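Local coordinates for protein alternansucrase (Leuconostoc mesenteroides, PDB 6HVG) that belongs to glycoside hydrolase family 70, a large multidomain protein with a TIM-barrel-type core, a bound calcium ion and choline-binding-like repeats, at residues 385-388 with 389-392; 471-474 with 475-478; 480-483 with 484-488. All blocks are in the same frame, centred on the assembly; numbering follows the deposited sequence.

Interaction 1 (385-388 with 389-392); sequences QSNE and NTPH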
loop_
_atom_site.group_PDB
_atom_site.type_symbol
_atom_site.label_atom_id
_atom_site.label_comp_id
_atom_site.label_asym_id
_atom_site.label_seq_id
_atom_site.Cartn_x
_atom_site.Cartn_y
_atom_site.Cartn_z
ATOM N N GLN A 385 -30.438 3.390 40.029
ATOM C CA GLN A 385 -30.859 4.109 38.855
ATOM C C GLN A 385 -32.345 3.999 38.591
ATOM O O GLN A 385 -32.899 4.842 37.869
ATOM C CB GLN A 385 -30.056 3.611 37.653
ATOM C CG GLN A 385 -28.587 4.026 37.716
ATOM C CD GLN A 385 -27.849 3.812 36.426
ATOM O OE1 GLN A 385 -27.632 4.745 35.667
ATOM N NE2 GLN A 385 -27.467 2.562 36.175
ATOM N N SER A 386 -32.997 2.995 39.183
ATOM C CA SER A 386 -34.411 2.763 38.918
ATOM C C SER A 386 -35.297 3.898 39.427
ATOM O O SER A 386 -35.039 4.471 40.492
ATOM C CB SER A 386 -34.860 1.416 39.481
ATOM O OG SER A 386 -34.718 1.362 40.870
ATOM N N ASN A 387 -36.321 4.222 38.644
ATOM C CA ASN A 387 -37.276 5.260 38.978
ATOM C C ASN A 387 -38.614 5.008 38.246
ATOM O O ASN A 387 -38.855 3.897 37.795
ATOM C CB ASN A 387 -36.649 6.629 38.687
ATOM C CG ASN A 387 -36.279 6.825 37.222
ATOM O OD1 ASN A 387 -36.683 6.069 36.337
ATOM N ND2 ASN A 387 -35.565 7.887 36.957
ATOM N N GLU A 388 -39.469 6.021 38.152
ATOM C CA GLU A 388 -40.768 5.887 37.509
ATOM C C GLU A 388 -40.709 5.556 36.009
ATOM O O GLU A 388 -41.650 5.009 35.458
ATOM C CB GLU A 388 -41.650 7.130 37.773
ATOM C CG GLU A 388 -41.262 8.429 37.057
ATOM C CD GLU A 388 -40.246 9.280 37.821
ATOM O OE1 GLU A 388 -39.604 8.755 38.771
ATOM O OE2 GLU A 388 -40.079 10.464 37.437
ATOM N N ASN A 389 -39.599 5.854 35.353
ATOM C CA ASN A 389 -39.466 5.594 33.923
ATOM C C ASN A 389 -38.872 4.238 33.576
ATOM O O ASN A 389 -38.978 3.802 32.439
ATOM C CB ASN A 389 -38.614 6.682 33.280
ATOM C CG ASN A 389 -39.121 8.070 33.588
ATOM O OD1 ASN A 389 -40.313 8.283 33.774
ATOM N ND2 ASN A 389 -38.220 9.014 33.642
ATOM N N THR A 390 -38.261 3.568 34.541
ATOM C CA THR A 390 -37.614 2.286 34.271
ATOM C C THR A 390 -38.568 1.240 33.675
ATOM O O THR A 390 -38.276 0.690 32.630
ATOM C CB THR A 390 -36.924 1.735 35.532
ATOM O OG1 THR A 390 -35.959 2.678 35.993
ATOM C CG2 THR A 390 -36.221 0.413 35.271
ATOM N N PRO A 391 -39.710 0.951 34.320
ATOM C CA PRO A 391 -40.606 -0.045 33.719
ATOM C C PRO A 391 -41.114 0.320 32.322
ATOM O O PRO A 391 -41.428 -0.577 31.550
ATOM C CB PRO A 391 -41.792 -0.143 34.700
ATOM C CG PRO A 391 -41.681 1.039 35.578
ATOM C CD PRO A 391 -40.260 1.507 35.563
ATOM N N HIS A 392 -41.213 1.614 32.021
ATOM C CA HIS A 392 -41.664 2.070 30.705
ATOM C C HIS A 392 -40.569 1.898 29.632
ATOM O O HIS A 392 -40.843 1.415 28.542
ATOM C CB HIS A 392 -42.125 3.535 30.760
ATOM C CG HIS A 392 -43.245 3.794 31.732
ATOM N ND1 HIS A 392 -44.280 2.906 31.945
ATOM C CD2 HIS A 392 -43.498 4.854 32.538
ATOM C CE1 HIS A 392 -45.110 3.397 32.848
ATOM N NE2 HIS A 392 -44.662 4.582 33.218
#
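Asn387 and Thr390 grip each other at the start of the short helix 390-393 and form a capping box. Asn387 N donates to Thr390 OG1 over 3.1 Å, and the bond is nearly straight. With chi1 at -58°, Thr390 OG1 sits beside its own backbone N and faces back to Asn387. The two residues are also the ends of a type I beta turn. Its own backbone bond, from Thr390 N to Asn387 O, is weak at 3.3 Å. The amide of Asn387 takes a further bond. Asn389 N lies 3.1 Å from Asn387 OD1, but above the carbonyl plane, 50° out of it.

The close-packed side holds Asn389, Thr390 and His392. The Asn389 side chain is buried, resting on Phe482 of helix 474-495. Thr390 CB lies 3.7 Å from Asn387 O, and Pro391 CD packs 3.6 Å from the same oxygen. His392 brings CD2 to 3.5 Å from Glu388 O, while its ND1 bonds to Asp420 and its ring meets Trp428. The solvent side is looser. Asn387 and Glu388 are exposed there. Glu388 runs side by side with Asn389, its CG 3.4 Å from Asn389 OD1, and the carboxylate and amide planes are 61° apart.

The chemistry is that of a polar N-terminal cap. Asn387 OD1 takes Asn389 N at the helix entrance, and Thr390 OG1 takes Asn387 N just before it. Side-chain oxygens thus satisfy two backbone N-H groups where the chain turns into the helix.

Interaction 2 (471-474 with 475-478); sequences ATSQ and KTLN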
loop_
_atom_site.group_PDB
_atom_site.type_symbol
_atom_site.label_atom_id
_atom_site.label_comp_id
_atom_site.label_asym_id
_atom_site.label_seq_id
_atom_site.Cartn_x
_atom_site.Cartn_y
_atom_site.Cartn_z
ATOM N N ALA A 471 -17.244 13.170 34.834
ATOM C CA ALA A 471 -17.277 13.510 36.260
ATOM C C ALA A 471 -18.650 13.919 36.795
ATOM O O ALA A 471 -18.872 13.901 38.005
ATOM C CB ALA A 471 -16.259 14.606 36.561
ATOM N N THR A 472 -19.543 14.333 35.900
ATOM C CA THR A 472 -20.898 14.710 36.258
ATOM C C THR A 472 -21.558 13.515 36.923
ATOM O O THR A 472 -21.273 12.366 36.553
ATOM C CB THR A 472 -21.707 15.100 35.010
ATOM O OG1 THR A 472 -21.047 16.163 34.329
ATOM C CG2 THR A 472 -23.136 15.522 35.366
ATOM N N SER A 473 -22.423 13.781 37.905
ATOM C CA SER A 473 -22.998 12.711 38.702
ATOM C C SER A 473 -23.910 11.886 37.833
ATOM O O SER A 473 -24.472 12.378 36.867
ATOM C CB SER A 473 -23.777 13.259 39.906
ATOM O OG SER A 473 -25.119 13.580 39.581
ATOM N N GLN A 474 -24.063 10.626 38.195
ATOM C CA GLN A 474 -24.875 9.726 37.426
ATOM C C GLN A 474 -26.334 10.177 37.443
ATOM O O GLN A 474 -27.030 10.055 36.433
ATOM C CB GLN A 474 -24.742 8.311 37.982
ATOM C CG GLN A 474 -25.353 7.245 37.105
ATOM C CD GLN A 474 -24.643 7.119 35.787
ATOM O OE1 GLN A 474 -23.482 6.754 35.754
ATOM N NE2 GLN A 474 -25.337 7.436 34.682
ATOM N N LYS A 475 -26.809 10.647 38.593
ATOM C CA LYS A 475 -28.195 11.096 38.727
ATOM C C LYS A 475 -28.476 12.235 37.750
ATOM O O LYS A 475 -29.469 12.208 37.041
ATOM C CB LYS A 475 -28.429 11.554 40.159
ATOM C CG LYS A 475 -29.781 12.212 40.444
ATOM C CD LYS A 475 -30.830 11.212 40.896
ATOM C CE LYS A 475 -32.115 11.900 41.331
ATOM N NZ LYS A 475 -32.798 12.522 40.162
ATOM N N THR A 476 -27.583 13.225 37.706
ATOM C CA THR A 476 -27.714 14.362 36.812
ATOM C C THR A 476 -27.747 13.923 35.352
ATOM O O THR A 476 -28.556 14.430 34.586
ATOM C CB THR A 476 -26.565 15.366 37.002
ATOM O OG1 THR A 476 -26.564 15.846 38.356
ATOM C CG2 THR A 476 -26.709 16.556 36.037
ATOM N N LEU A 477 -26.887 12.978 34.971
ATOM C CA LEU A 477 -26.822 12.524 33.586
ATOM C C LEU A 477 -28.099 11.808 33.178
ATOM O O LEU A 477 -28.622 12.043 32.088
ATOM C CB LEU A 477 -25.628 11.600 33.374
ATOM C CG LEU A 477 -24.231 12.211 33.557
ATOM C CD1 LEU A 477 -23.218 11.089 33.619
ATOM C CD2 LEU A 477 -23.881 13.162 32.435
ATOM N N ASN A 478 -28.612 10.962 34.057
ATOM C CA ASN A 478 -29.866 10.248 33.796
ATOM C C ASN A 478 -31.073 11.188 33.709
ATOM O O ASN A 478 -31.947 10.992 32.873
ATOM C CB ASN A 478 -30.092 9.167 34.859
ATOM C CG ASN A 478 -29.123 7.998 34.729
ATOM O OD1 ASN A 478 -28.607 7.754 33.659
ATOM N ND2 ASN A 478 -28.883 7.288 35.808
#
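The amides of Gln474 and Asn478 are the flat groups here, one helical turn apart, with their planes 34° apart. The contact between them is made at the nitrogen of one and the oxygen of the other. Gln474 NE2 gives a weak bond to Asn478 OD1 at 3.4 Å. The stronger partners lie elsewhere: Gln450 OE1 receives from Gln474 NE2, Gln450 NE2 donates to Asn478 OD1, and Gln385 OE1 receives from Asn478 ND2. Along the rest of its chain, Gln474 lays CG 3.8 Å from Asn478 ND2. Its CG is anti to the backbone N (chi1 -170°), and a bend at chi2 brings the amide round toward Asn478.

Ser473 is the N-cap of helix 474-495. Its OG lies between its own backbone N and carbonyl carbon (chi1 86°), and from there it meets the hydroxyl of Thr476. Ser473 OG and Thr476 OG1 are hydrogen-bonded at 3.0 Å, and either could be the donor. The backbone then takes over. Leu477 N donates to Ser473 O at 3.1 Å, and Asn478 N to Gln474 O at 3.0 Å. Both are ordinary helical bonds.

Next to the cap is an apolar patch. The methyl CG2 of Thr472 meets the methyl CG2 of Thr476 at 3.8 Å, the two side chains crossing at about a right angle. The same Thr472 methyl, CG2, lies 3.8 Å from Leu477 CD2. The end of Lys475 leads off to a salt bridge with Asp479.

Helix 447-462 lies against this helix start, where Leu477 packs on its Lys447, Gln450 and Leu454.

Interaction 3 (480-483 with 484-488); sequences AAFV and IQTAI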
loop_
_atom_site.group_PDB
_atom_site.type_symbol
_atom_site.label_atom_id
_atom_site.label_comp_id
_atom_site.label_asym_id
_atom_site.label_seq_id
_atom_site.Cartn_x
_atom_site.Cartn_y
_atom_site.Cartn_z
ATOM N N ALA A 480 -30.859 14.276 32.711
ATOM C CA ALA A 480 -30.620 14.953 31.445
ATOM C C ALA A 480 -30.958 14.069 30.252
ATOM O O ALA A 480 -31.385 14.571 29.221
ATOM C CB ALA A 480 -29.178 15.423 31.356
ATOM N N ALA A 481 -30.788 12.763 30.397
ATOM C CA ALA A 481 -31.184 11.824 29.352
ATOM C C ALA A 481 -32.682 11.846 29.124
ATOM O O ALA A 481 -33.129 11.744 28.001
ATOM C CB ALA A 481 -30.712 10.422 29.702
ATOM N N PHE A 482 -33.449 11.994 30.200
ATOM C CA PHE A 482 -34.906 11.976 30.108
ATOM C C PHE A 482 -35.483 13.249 29.494
ATOM O O PHE A 482 -36.412 13.156 28.701
ATOM C CB PHE A 482 -35.544 11.694 31.460
ATOM C CG PHE A 482 -37.023 11.455 31.380
ATOM C CD1 PHE A 482 -37.529 10.289 30.805
ATOM C CD2 PHE A 482 -37.925 12.409 31.863
ATOM C CE1 PHE A 482 -38.905 10.073 30.727
ATOM C CE2 PHE A 482 -39.295 12.202 31.783
ATOM C CZ PHE A 482 -39.784 11.034 31.213
ATOM N N VAL A 483 -34.912 14.415 29.801
ATOM C CA VAL A 483 -35.360 15.641 29.128
ATOM C C VAL A 483 -35.035 15.563 27.629
ATOM O O VAL A 483 -35.793 16.069 26.817
ATOM C CB VAL A 483 -34.832 16.969 29.753
ATOM C CG1 VAL A 483 -35.123 17.004 31.227
ATOM C CG2 VAL A 483 -33.356 17.167 29.524
ATOM N N ILE A 484 -33.938 14.901 27.261
ATOM C CA ILE A 484 -33.635 14.619 25.852
ATOM C C ILE A 484 -34.618 13.612 25.266
ATOM O O ILE A 484 -35.038 13.763 24.117
ATOM C CB ILE A 484 -32.195 14.084 25.651
ATOM C CG1 ILE A 484 -31.153 15.143 26.044
ATOM C CG2 ILE A 484 -31.957 13.650 24.209
ATOM C CD1 ILE A 484 -31.044 16.312 25.085
ATOM N N GLN A 485 -35.001 12.598 26.043
ATOM C CA GLN A 485 -35.986 11.623 25.560
ATOM C C GLN A 485 -37.307 12.309 25.236
ATOM O O GLN A 485 -37.897 12.063 24.189
ATOM C CB GLN A 485 -36.216 10.484 26.567
ATOM C CG GLN A 485 -37.345 9.535 26.157
ATOM C CD GLN A 485 -37.438 8.284 27.012
ATOM O OE1 GLN A 485 -36.618 8.065 27.898
ATOM N NE2 GLN A 485 -38.449 7.458 26.745
ATOM N N THR A 486 -37.760 13.166 26.146
ATOM C CA THR A 486 -38.983 13.921 25.955
ATOM C C THR A 486 -38.858 14.717 24.634
ATOM O O THR A 486 -39.676 14.585 23.726
ATOM C CB THR A 486 -39.265 14.820 27.190
ATOM O OG1 THR A 486 -39.654 13.991 28.293
ATOM C CG2 THR A 486 -40.370 15.850 26.906
ATOM N N ALA A 487 -37.795 15.495 24.510
ATOM C CA ALA A 487 -37.571 16.296 23.309
ATOM C C ALA A 487 -37.561 15.453 22.054
ATOM O O ALA A 487 -38.025 15.899 21.012
ATOM C CB ALA A 487 -36.270 17.075 23.430
ATOM N N ILE A 488 -37.013 14.246 22.146
ATOM C CA ILE A 488 -37.000 13.344 21.017
ATOM C C ILE A 488 -38.423 12.986 20.598
ATOM O O ILE A 488 -38.749 13.005 19.409
ATOM C CB ILE A 488 -36.180 12.065 21.306
ATOM C CG1 ILE A 488 -34.684 12.386 21.238
ATOM C CG2 ILE A 488 -36.484 10.953 20.284
ATOM C CD1 ILE A 488 -33.791 11.321 21.837
#
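Phe482 and Thr486 meet across one turn of the regular alpha-helix 474-495. The backbone bonds run from i to i+4, and the side chains of Phe482 meet their partners at i+3 and i+4.

Backbone hydrogen bonds come first. Ile484 N bonds to Ala480 O at 3.2 Å, Gln485 N to Ala481 O at 2.8 Å, Thr486 N to Phe482 O at 2.9 Å and Ala487 N to Val483 O at 3.1 Å. The last two are nearly straight. Phe482 O has a second, weak donor in Thr486 OG1 at 3.4 Å. Thr486 turns its hydroxyl back along the helix, toward that carbonyl.

Apolar contacts are the second kind. Ala480, Ile484 and Ala487 pack on Leu454, Tyr453 and Leu462, and so join the helix to its neighbour 447-462. Of these, Ile484 is buried.

Aromatic contacts are the third. The Phe482 ring stands out from the helix with CG anti to its backbone N (chi1 -171°), toward its C-terminal neighbours. It also touches Leu422 of strand 420-423 and, together with Gln485, Trp428 of strand 427-430. Gln485 OE1 approaches the ring obliquely, 3.8 Å from Phe482 CD1, with the amide and ring planes 69° apart. The amide of Gln485 has its own partner, as NE2 donates to Asn393 OD1. Thr486 OG1 lies over one face of the Phe482 ring, offset toward the rim and 3.9 Å from Phe482 CE2.

Interaction 1 is a surface contact, whereas interactions 2 and 3 are partly buried. Interactions 2 and 3 share helix 474-495, at its start and further along it. Interaction 1 caps a different, shorter helix. It is joined to both: Gln385 reaches Asn478 of interaction 2, and Asn389 packs on Phe482 of interaction 3. Two of the three are helix starts, but their caps differ. The first uses an asparagine with a threonine capping box, the second a serine with a hydroxyl pair. Interaction 3 has no cap and relies on continuous backbone bonds, an aromatic ring and apolar packing against helix 447-462, which also flanks interaction 2.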